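Local atomic coordinates of flagellar hook associated protein type 3 FlgL (Legionella pneumophila subsp. pneumophila, PDB entry 5YTI), a protein that is probably a structural component of the bacterial flagellum, belonging to the flagellin family as a hook-associated protein. Residues 91-96 with 108-113; 171-176 with 350-355; 265-270 with 274-279. All coordinates share one frame; numbering follows the deposited sequence.

Interaction 1. Residues 91-96 with 108-113; sequences REIQIQ and KTLAVE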
loop_
_atom_site.group_PDB
_atom_site.type_symbol
_atom_site.label_atom_id
_atom_site.label_comp_id
_atom_site.label_asym_id
_atom_site.label_seq_id
_atom_site.Cartn_x
_atom_site.Cartn_y
_atom_site.Cartn_z
ATOM N N ARG A 91 11.001 12.155 -10.173
ATOM C CA ARG A 91 11.465 12.507 -8.844
ATOM C C ARG A 91 12.384 13.721 -8.914
ATOM O O ARG A 91 12.338 14.590 -8.049
ATOM C CB ARG A 91 12.165 11.318 -8.188
ATOM C CG ARG A 91 13.025 11.765 -7.048
ATOM C CD ARG A 91 13.344 10.690 -6.047
ATOM N NE ARG A 91 14.134 11.315 -4.988
ATOM C CZ ARG A 91 14.309 10.788 -3.789
ATOM N NH1 ARG A 91 13.776 9.599 -3.505
ATOM N NH2 ARG A 91 15.021 11.438 -2.886
ATOM N N GLU A 92 13.230 13.763 -9.941
ATOM C CA GLU A 92 14.070 14.941 -10.213
ATOM C C GLU A 92 13.132 16.132 -10.347
ATOM O O GLU A 92 13.235 17.097 -9.584
ATOM C CB GLU A 92 14.908 14.783 -11.494
ATOM C CG GLU A 92 16.081 13.796 -11.428
ATOM C CD GLU A 92 16.920 13.696 -12.704
ATOM O OE1 GLU A 92 16.492 13.176 -13.773
ATOM O OE2 GLU A 92 18.077 14.114 -12.621
ATOM N N ILE A 93 12.177 16.029 -11.270
ATOM C CA ILE A 93 11.117 17.040 -11.441
ATOM C C ILE A 93 10.439 17.455 -10.123
ATOM O O ILE A 93 10.389 18.635 -9.829
ATOM C CB ILE A 93 10.022 16.598 -12.445
ATOM C CG1 ILE A 93 10.576 16.581 -13.859
ATOM C CG2 ILE A 93 8.828 17.546 -12.396
ATOM C CD1 ILE A 93 9.608 16.098 -14.929
ATOM N N GLN A 94 9.930 16.507 -9.334
ATOM C CA GLN A 94 9.228 16.890 -8.102
ATOM C C GLN A 94 10.107 17.695 -7.187
ATOM O O GLN A 94 9.595 18.556 -6.478
ATOM C CB GLN A 94 8.650 15.699 -7.317
ATOM C CG GLN A 94 7.758 16.062 -6.111
ATOM C CD GLN A 94 6.819 17.241 -6.351
ATOM O OE1 GLN A 94 6.226 17.396 -7.414
ATOM N NE2 GLN A 94 6.683 18.074 -5.352
ATOM N N ILE A 95 11.411 17.434 -7.193
ATOM C CA ILE A 95 12.288 18.137 -6.272
ATOM C C ILE A 95 12.448 19.609 -6.619
ATOM O O ILE A 95 12.431 20.434 -5.724
ATOM C CB ILE A 95 13.658 17.481 -6.162
ATOM C CG1 ILE A 95 13.685 16.615 -4.908
ATOM C CG2 ILE A 95 14.739 18.554 -6.058
ATOM C CD1 ILE A 95 14.851 15.655 -4.877
ATOM N N GLN A 96 12.585 19.922 -7.908
ATOM C CA GLN A 96 12.622 21.312 -8.377
ATOM C C GLN A 96 11.310 22.043 -8.067
ATOM O O GLN A 96 11.309 23.257 -7.734
ATOM C CB GLN A 96 12.826 21.417 -9.887
ATOM C CG GLN A 96 13.503 20.254 -10.581
ATOM C CD GLN A 96 15.003 20.314 -10.507
ATOM O OE1 GLN A 96 15.650 19.345 -10.101
ATOM N NE2 GLN A 96 15.569 21.447 -10.911
ATOM N N LYS A 108 5.716 25.676 -15.392
ATOM C CA LYS A 108 4.622 25.308 -16.284
ATOM C C LYS A 108 5.195 24.489 -17.412
ATOM O O LYS A 108 4.459 23.792 -18.103
ATOM C CB LYS A 108 3.774 26.518 -16.791
ATOM C CG LYS A 108 4.428 27.510 -17.776
ATOM C CD LYS A 108 3.448 28.216 -18.750
ATOM C CE LYS A 108 3.605 27.724 -20.205
ATOM N NZ LYS A 108 2.609 28.251 -21.189
ATOM N N THR A 109 6.512 24.546 -17.579
ATOM C CA THR A 109 7.172 23.734 -18.614
ATOM C C THR A 109 7.425 22.272 -18.130
ATOM O O THR A 109 7.272 21.303 -18.920
ATOM C CB THR A 109 8.468 24.400 -19.151
ATOM O OG1 THR A 109 8.167 25.709 -19.679
ATOM C CG2 THR A 109 9.074 23.548 -20.260
ATOM N N LEU A 110 7.786 22.134 -16.843
ATOM C CA LEU A 110 7.915 20.831 -16.185
ATOM C C LEU A 110 6.574 20.125 -16.156
ATOM O O LEU A 110 6.486 18.930 -16.401
ATOM C CB LEU A 110 8.469 20.988 -14.759
ATOM C CG LEU A 110 9.897 21.558 -14.707
ATOM C CD1 LEU A 110 10.475 21.624 -13.314
ATOM C CD2 LEU A 110 10.822 20.755 -15.565
ATOM N N ALA A 111 5.529 20.886 -15.878
ATOM C CA ALA A 111 4.147 20.424 -16.043
ATOM C C ALA A 111 3.891 19.672 -17.339
ATOM O O ALA A 111 3.028 18.793 -17.407
ATOM C CB ALA A 111 3.202 21.614 -16.007
ATOM N N VAL A 112 4.573 20.072 -18.391
ATOM C CA VAL A 112 4.297 19.484 -19.682
ATOM C C VAL A 112 5.185 18.272 -19.838
ATOM O O VAL A 112 4.758 17.262 -20.428
ATOM C CB VAL A 112 4.480 20.492 -20.832
ATOM C CG1 VAL A 112 4.362 19.808 -22.169
ATOM C CG2 VAL A 112 3.426 21.589 -20.728
ATOM N N GLU A 113 6.401 18.338 -19.291
ATOM C CA GLU A 113 7.212 17.135 -19.245
ATOM C C GLU A 113 6.517 16.063 -18.406
ATOM O O GLU A 113 6.375 14.931 -18.864
ATOM C CB GLU A 113 8.605 17.383 -18.703
ATOM C CG GLU A 113 9.509 16.205 -19.019
ATOM C CD GLU A 113 10.870 16.283 -18.374
ATOM O OE1 GLU A 113 11.113 17.231 -17.597
ATOM O OE2 GLU A 113 11.697 15.381 -18.651
#
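Leu110 meets two residues of the facing helix at once: its CB lies 4.2 Å from Ile93 CG2, while its CD1 comes 4.2 Å from Gln96 CB, one turn further on. The two helices run nearly antiparallel, their short axes at 159° and 10.8 Å apart. Ile93 sets its CG2 branch beside the root of Leu110, the two side chains pointing opposite ways as they pass. One turn after Leu110, Glu113 passes at a slant over the CD1 end of Ile93; with CG anti to the backbone N (chi1 -165°) and the chain extended beyond, its CB and CG both lie 4.1 Å from Ile93 CD1. A salt bridge to Arg89 NH2 holds Glu113 OE1, while the whole chain, carboxylate included, lies against Ile93 CD1. No hydrogen bond joins the two segments. Helix 296-307 completes the apolar cluster, Leu307 touching both Ile93 and Leu110 and Met303 touching Ile93, while Leu102 from the connection packs on Gln96 and Leu110. The arrangement is that of an antiparallel helical hairpin, helix 49-96 turning back into helix 104-125, in the flagellin N-terminal helical region.

Interaction 2. Residues 171-176 with 350-355; sequences LLVAVN and NQLETA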
loop_
_atom_site.group_PDB
_atom_site.type_symbol
_atom_site.label_atom_id
_atom_site.label_comp_id
_atom_site.label_asym_id
_atom_site.label_seq_id
_atom_site.Cartn_x
_atom_site.Cartn_y
_atom_site.Cartn_z
ATOM N N LEU A 171 6.955 -27.829 -8.844
ATOM C CA LEU A 171 7.158 -26.383 -8.729
ATOM C C LEU A 171 6.325 -25.598 -9.738
ATOM O O LEU A 171 6.459 -25.766 -10.951
ATOM C CB LEU A 171 8.640 -26.019 -8.870
ATOM C CG LEU A 171 8.995 -24.564 -8.566
ATOM C CD1 LEU A 171 8.610 -24.240 -7.126
ATOM C CD2 LEU A 171 10.479 -24.295 -8.844
ATOM N N LEU A 172 5.447 -24.756 -9.212
ATOM C CA LEU A 172 4.717 -23.806 -10.022
ATOM C C LEU A 172 5.411 -22.448 -9.846
ATOM O O LEU A 172 5.900 -22.131 -8.771
ATOM C CB LEU A 172 3.248 -23.749 -9.583
ATOM C CG LEU A 172 2.266 -24.836 -10.041
ATOM C CD1 LEU A 172 2.851 -26.221 -9.782
ATOM C CD2 LEU A 172 0.881 -24.694 -9.383
ATOM N N VAL A 173 5.466 -21.662 -10.916
ATOM C CA VAL A 173 6.068 -20.309 -10.913
ATOM C C VAL A 173 5.140 -19.296 -11.617
ATOM O O VAL A 173 4.569 -19.588 -12.663
ATOM C CB VAL A 173 7.406 -20.304 -11.675
ATOM C CG1 VAL A 173 7.913 -18.884 -11.898
ATOM C CG2 VAL A 173 8.419 -21.139 -10.931
ATOM N N ALA A 174 4.992 -18.093 -11.069
ATOM C CA ALA A 174 4.078 -17.114 -11.681
ATOM C C ALA A 174 4.750 -16.416 -12.858
ATOM O O ALA A 174 5.870 -15.950 -12.715
ATOM C CB ALA A 174 3.621 -16.094 -10.647
ATOM N N VAL A 175 4.076 -16.328 -14.003
ATOM C CA VAL A 175 4.725 -15.793 -15.187
ATOM C C VAL A 175 4.253 -14.407 -15.538
ATOM O O VAL A 175 4.543 -13.917 -16.630
ATOM C CB VAL A 175 4.519 -16.684 -16.416
ATOM C CG1 VAL A 175 4.970 -18.094 -16.116
ATOM C CG2 VAL A 175 3.068 -16.668 -16.857
ATOM N N ASN A 176 3.526 -13.771 -14.631
ATOM C CA ASN A 176 3.075 -12.400 -14.843
ATOM C C ASN A 176 2.813 -11.730 -13.530
ATOM O O ASN A 176 2.786 -12.372 -12.476
ATOM C CB ASN A 176 1.795 -12.357 -15.695
ATOM C CG ASN A 176 0.594 -12.970 -15.003
ATOM O OD1 ASN A 176 0.616 -14.110 -14.565
ATOM N ND2 ASN A 176 -0.472 -12.217 -14.931
ATOM N N ASN A 350 15.426 -16.943 -10.414
ATOM C CA ASN A 350 16.397 -17.825 -9.758
ATOM C C ASN A 350 15.747 -19.192 -9.496
ATOM O O ASN A 350 16.434 -20.218 -9.493
ATOM C CB ASN A 350 17.019 -17.202 -8.497
ATOM C CG ASN A 350 18.159 -16.225 -8.814
ATOM O OD1 ASN A 350 19.020 -16.483 -9.661
ATOM N ND2 ASN A 350 18.172 -15.099 -8.117
ATOM N N GLN A 351 14.422 -19.215 -9.314
ATOM C CA GLN A 351 13.672 -20.496 -9.236
ATOM C C GLN A 351 13.724 -21.252 -10.582
ATOM O O GLN A 351 13.737 -22.476 -10.601
ATOM C CB GLN A 351 12.199 -20.283 -8.779
ATOM C CG GLN A 351 11.989 -20.212 -7.254
ATOM C CD GLN A 351 10.524 -20.312 -6.823
ATOM O OE1 GLN A 351 9.656 -19.560 -7.297
ATOM N NE2 GLN A 351 10.242 -21.255 -5.916
ATOM N N LEU A 352 13.764 -20.504 -11.688
ATOM C CA LEU A 352 13.792 -21.072 -13.029
ATOM C C LEU A 352 15.157 -21.595 -13.405
ATOM O O LEU A 352 15.264 -22.735 -13.847
ATOM C CB LEU A 352 13.340 -20.055 -14.072
ATOM C CG LEU A 352 11.885 -19.570 -13.933
ATOM C CD1 LEU A 352 11.570 -18.458 -14.931
ATOM C CD2 LEU A 352 10.907 -20.732 -14.086
ATOM N N GLU A 353 16.205 -20.796 -13.236
ATOM C CA GLU A 353 17.549 -21.305 -13.501
ATOM C C GLU A 353 17.812 -22.520 -12.571
ATOM O O GLU A 353 18.564 -23.428 -12.921
ATOM C CB GLU A 353 18.644 -20.202 -13.438
ATOM C CG GLU A 353 18.549 -19.110 -14.532
ATOM C CD GLU A 353 18.732 -19.591 -16.000
ATOM O OE1 GLU A 353 19.262 -18.803 -16.813
ATOM O OE2 GLU A 353 18.340 -20.719 -16.390
ATOM N N THR A 354 17.147 -22.579 -11.424
ATOM C CA THR A 354 17.115 -23.822 -10.638
ATOM C C THR A 354 16.467 -24.990 -11.391
ATOM O O THR A 354 17.013 -26.096 -11.420
ATOM C CB THR A 354 16.375 -23.625 -9.300
ATOM O OG1 THR A 354 17.334 -23.631 -8.250
ATOM C CG2 THR A 354 15.318 -24.729 -9.031
ATOM N N ALA A 355 15.298 -24.743 -11.979
ATOM C CA ALA A 355 14.549 -25.773 -12.674
ATOM C C ALA A 355 15.244 -26.301 -13.958
ATOM O O ALA A 355 15.088 -27.469 -14.297
ATOM C CB ALA A 355 13.150 -25.262 -12.978
#
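Strand-on-helix packing brings Leu171 and Val173 of the short strand 171-174 against Gln351 and Leu352 of the long helix 316-374, where a two-stranded antiparallel hairpin lies along the helical rod. The axes of strand 171-174 and of the helical segment 350-355 approach to 9.9 Å, their directions 141° apart. The apolar half of the contact is Val173 on Leu352: both valine methyls face one leucine branch, CG2 at 4.0 Å and CG1 at 4.1 Å from Leu352 CD2. Leu352 also packs against Ala69, Asp70 and Leu73 of helix 49-96, so it touches both the strand and a second helix. The other half belongs to Gln351. Its CG is anti to the carbonyl carbon (chi1 -85°) and its chain extended beyond, which carries the amide across to the strand; there NE2 lies 3.6 Å from Leu171 CD1 and OE1 4.2 Å from Val173 CG2. The second leucine methyl, Leu171 CD2, approaches the backbone Gln351 O at 4.1 Å. No hydrogen bond crosses between the segments; one turn before, Arg348 NH1 bonds to Ala174 O. Across these segments the glutamine amide meets methyl groups, so the contact between them rests on van der Waals packing.

Interaction 3. Residues 265-270 with 274-279; sequences SAIGFN and MVVSGL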
loop_
_atom_site.group_PDB
_atom_site.type_symbol
_atom_site.label_atom_id
_atom_site.label_comp_id
_atom_site.label_asym_id
_atom_site.label_seq_id
_atom_site.Cartn_x
_atom_site.Cartn_y
_atom_site.Cartn_z
ATOM N N SER A 265 9.571 22.927 14.393
ATOM C CA SER A 265 9.545 22.058 15.587
ATOM C C SER A 265 8.632 20.851 15.394
ATOM O O SER A 265 7.584 20.934 14.719
ATOM C CB SER A 265 9.075 22.846 16.804
ATOM O OG SER A 265 9.585 22.306 18.013
ATOM N N ALA A 266 9.052 19.740 16.002
ATOM C CA ALA A 266 8.375 18.433 15.867
ATOM C C ALA A 266 7.129 18.317 16.770
ATOM O O ALA A 266 7.224 18.290 18.007
ATOM C CB ALA A 266 9.349 17.275 16.130
ATOM N N ILE A 267 5.978 18.270 16.095
ATOM C CA ILE A 267 4.683 18.090 16.695
ATOM C C ILE A 267 4.384 16.608 16.661
ATOM O O ILE A 267 4.494 15.974 15.620
ATOM C CB ILE A 267 3.592 18.781 15.888
ATOM C CG1 ILE A 267 4.011 20.206 15.550
ATOM C CG2 ILE A 267 2.313 18.765 16.679
ATOM C CD1 ILE A 267 4.372 21.040 16.770
ATOM N N GLY A 268 4.017 16.046 17.804
ATOM C CA GLY A 268 3.769 14.622 17.876
ATOM C C GLY A 268 2.498 14.279 18.627
ATOM O O GLY A 268 2.190 14.863 19.698
ATOM N N PHE A 269 1.783 13.317 18.054
ATOM C CA PHE A 269 0.602 12.764 18.661
ATOM C C PHE A 269 0.324 11.348 18.161
ATOM O O PHE A 269 0.689 10.955 17.054
ATOM C CB PHE A 269 -0.613 13.684 18.427
ATOM C CG PHE A 269 -0.923 13.949 16.976
ATOM C CD1 PHE A 269 -0.287 14.963 16.293
ATOM C CD2 PHE A 269 -1.869 13.180 16.296
ATOM C CE1 PHE A 269 -0.587 15.212 14.972
ATOM C CE2 PHE A 269 -2.137 13.392 14.945
ATOM C CZ PHE A 269 -1.501 14.419 14.288
ATOM N N ASN A 270 -0.373 10.600 19.002
ATOM C CA ASN A 270 -0.737 9.204 18.756
ATOM C C ASN A 270 0.227 8.500 17.804
ATOM O O ASN A 270 -0.120 8.154 16.680
ATOM C CB ASN A 270 -2.159 9.130 18.217
ATOM C CG ASN A 270 -3.192 9.479 19.235
ATOM O OD1 ASN A 270 -2.923 9.522 20.437
ATOM N ND2 ASN A 270 -4.410 9.686 18.761
HETATM N N MSE A 274 5.606 15.125 12.939
HETATM C CA MSE A 274 5.684 15.962 11.730
HETATM C C MSE A 274 6.223 17.324 12.085
HETATM O O MSE A 274 6.332 17.663 13.261
HETATM C CB MSE A 274 4.342 16.063 10.996
HETATM C CG MSE A 274 3.179 16.840 11.646
HETATM SE SE MSE A 274 1.474 15.819 11.450
HETATM C CE MSE A 274 1.823 14.590 12.944
ATOM N N VAL A 275 6.610 18.119 11.088
ATOM C CA VAL A 275 7.273 19.393 11.376
ATOM C C VAL A 275 6.684 20.503 10.538
ATOM O O VAL A 275 6.622 20.375 9.312
ATOM C CB VAL A 275 8.790 19.286 11.120
ATOM C CG1 VAL A 275 9.451 20.661 11.045
ATOM C CG2 VAL A 275 9.440 18.441 12.207
ATOM N N VAL A 276 6.297 21.593 11.210
ATOM C CA VAL A 276 5.627 22.739 10.587
ATOM C C VAL A 276 6.570 23.926 10.327
ATOM O O VAL A 276 7.250 24.335 11.204
ATOM C CB VAL A 276 4.473 23.163 11.495
ATOM C CG1 VAL A 276 3.670 24.302 10.894
ATOM C CG2 VAL A 276 3.557 21.971 11.739
ATOM N N SER A 277 6.641 24.454 9.112
ATOM C CA SER A 277 7.595 25.525 8.799
ATOM C C SER A 277 6.797 26.739 8.355
ATOM O O SER A 277 5.650 26.589 7.935
ATOM C CB SER A 277 8.572 25.117 7.679
ATOM O OG SER A 277 9.103 23.823 7.886
ATOM N N GLY A 278 7.388 27.932 8.426
ATOM C CA GLY A 278 6.704 29.125 7.946
ATOM C C GLY A 278 5.937 29.759 9.083
ATOM O O GLY A 278 6.044 29.306 10.218
ATOM N N LEU A 279 5.173 30.811 8.793
ATOM C CA LEU A 279 4.423 31.516 9.834
ATOM C C LEU A 279 2.936 31.512 9.480
ATOM O O LEU A 279 2.476 32.280 8.656
ATOM C CB LEU A 279 4.987 32.941 10.036
ATOM C CG LEU A 279 6.540 33.071 9.968
#
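Ile267 and Met274 face each other across a beta hairpin formed by strands 266-269 and 272-277, which with strand 207-213 make a three-stranded antiparallel sheet. Backbone bonding is reciprocal at this hydrogen-bonded pair: Ile267 N donates to Met274 O at 2.9 Å, and Met274 N to Ile267 O at 3.0 Å. Next to it, Ala266 and Val275 form a non-hydrogen-bonded pair, where a CA-H...O contact reaches from Ala266 CA to Met274 O over 3.4 Å. The bonding continues beyond the hairpin, Val275 and Ser277 pairing with Ser209 and Ser207 of strand 207-213.

Apolar contacts divide between the two faces. On one, Ala266 CB and Val275 CG2 are 4.1 Å apart. On the other, Ile267 CG1 lies 4.2 Å from Val276 CG2, and this face turns toward the five-stranded sheet: Ile267 touches Met226, Val276 touches Phe228, and Phe269 and Met274 both pack on Ile288.

The last kind is a Met-aromatic contact made by Met274, modelled as selenomethionine. Its chain leaves with CG between the backbone N and the carbonyl carbon (chi1 69°), then bends at chi2 and chi3, bringing SE and CE obliquely to the Phe269 ring, neither over its face nor at its edge. The ring also meets that of Tyr224, the planes at about 55°. The selenium SE sits 5.2 Å from the centroid of the Phe269 ring, 67° off the ring normal, and the terminal CE lies 3.6 Å from Phe269 CZ.

In the fold
The three contacts are all partly buried and none touches another. Interaction 1 lies within the helical part; interaction 2, on the opposite side of the chain's centre and 40 Å away between centres, is where a small beta hairpin meets it. They share no helix as a segment, yet helix 49-96, which supplies residues 91-96, also backs Leu352 in interaction 2. Interaction 3 lies in the beta-rich part, its centre 27 Å from that of interaction 1 and 48 Å from that of interaction 2. Chemistry follows the elements joined: interactions 1 and 2 rest mainly on side-chain packing, with no hydrogen bonds across, whereas interaction 3 couples strands through backbone bonds and adds a selenium-aromatic contact.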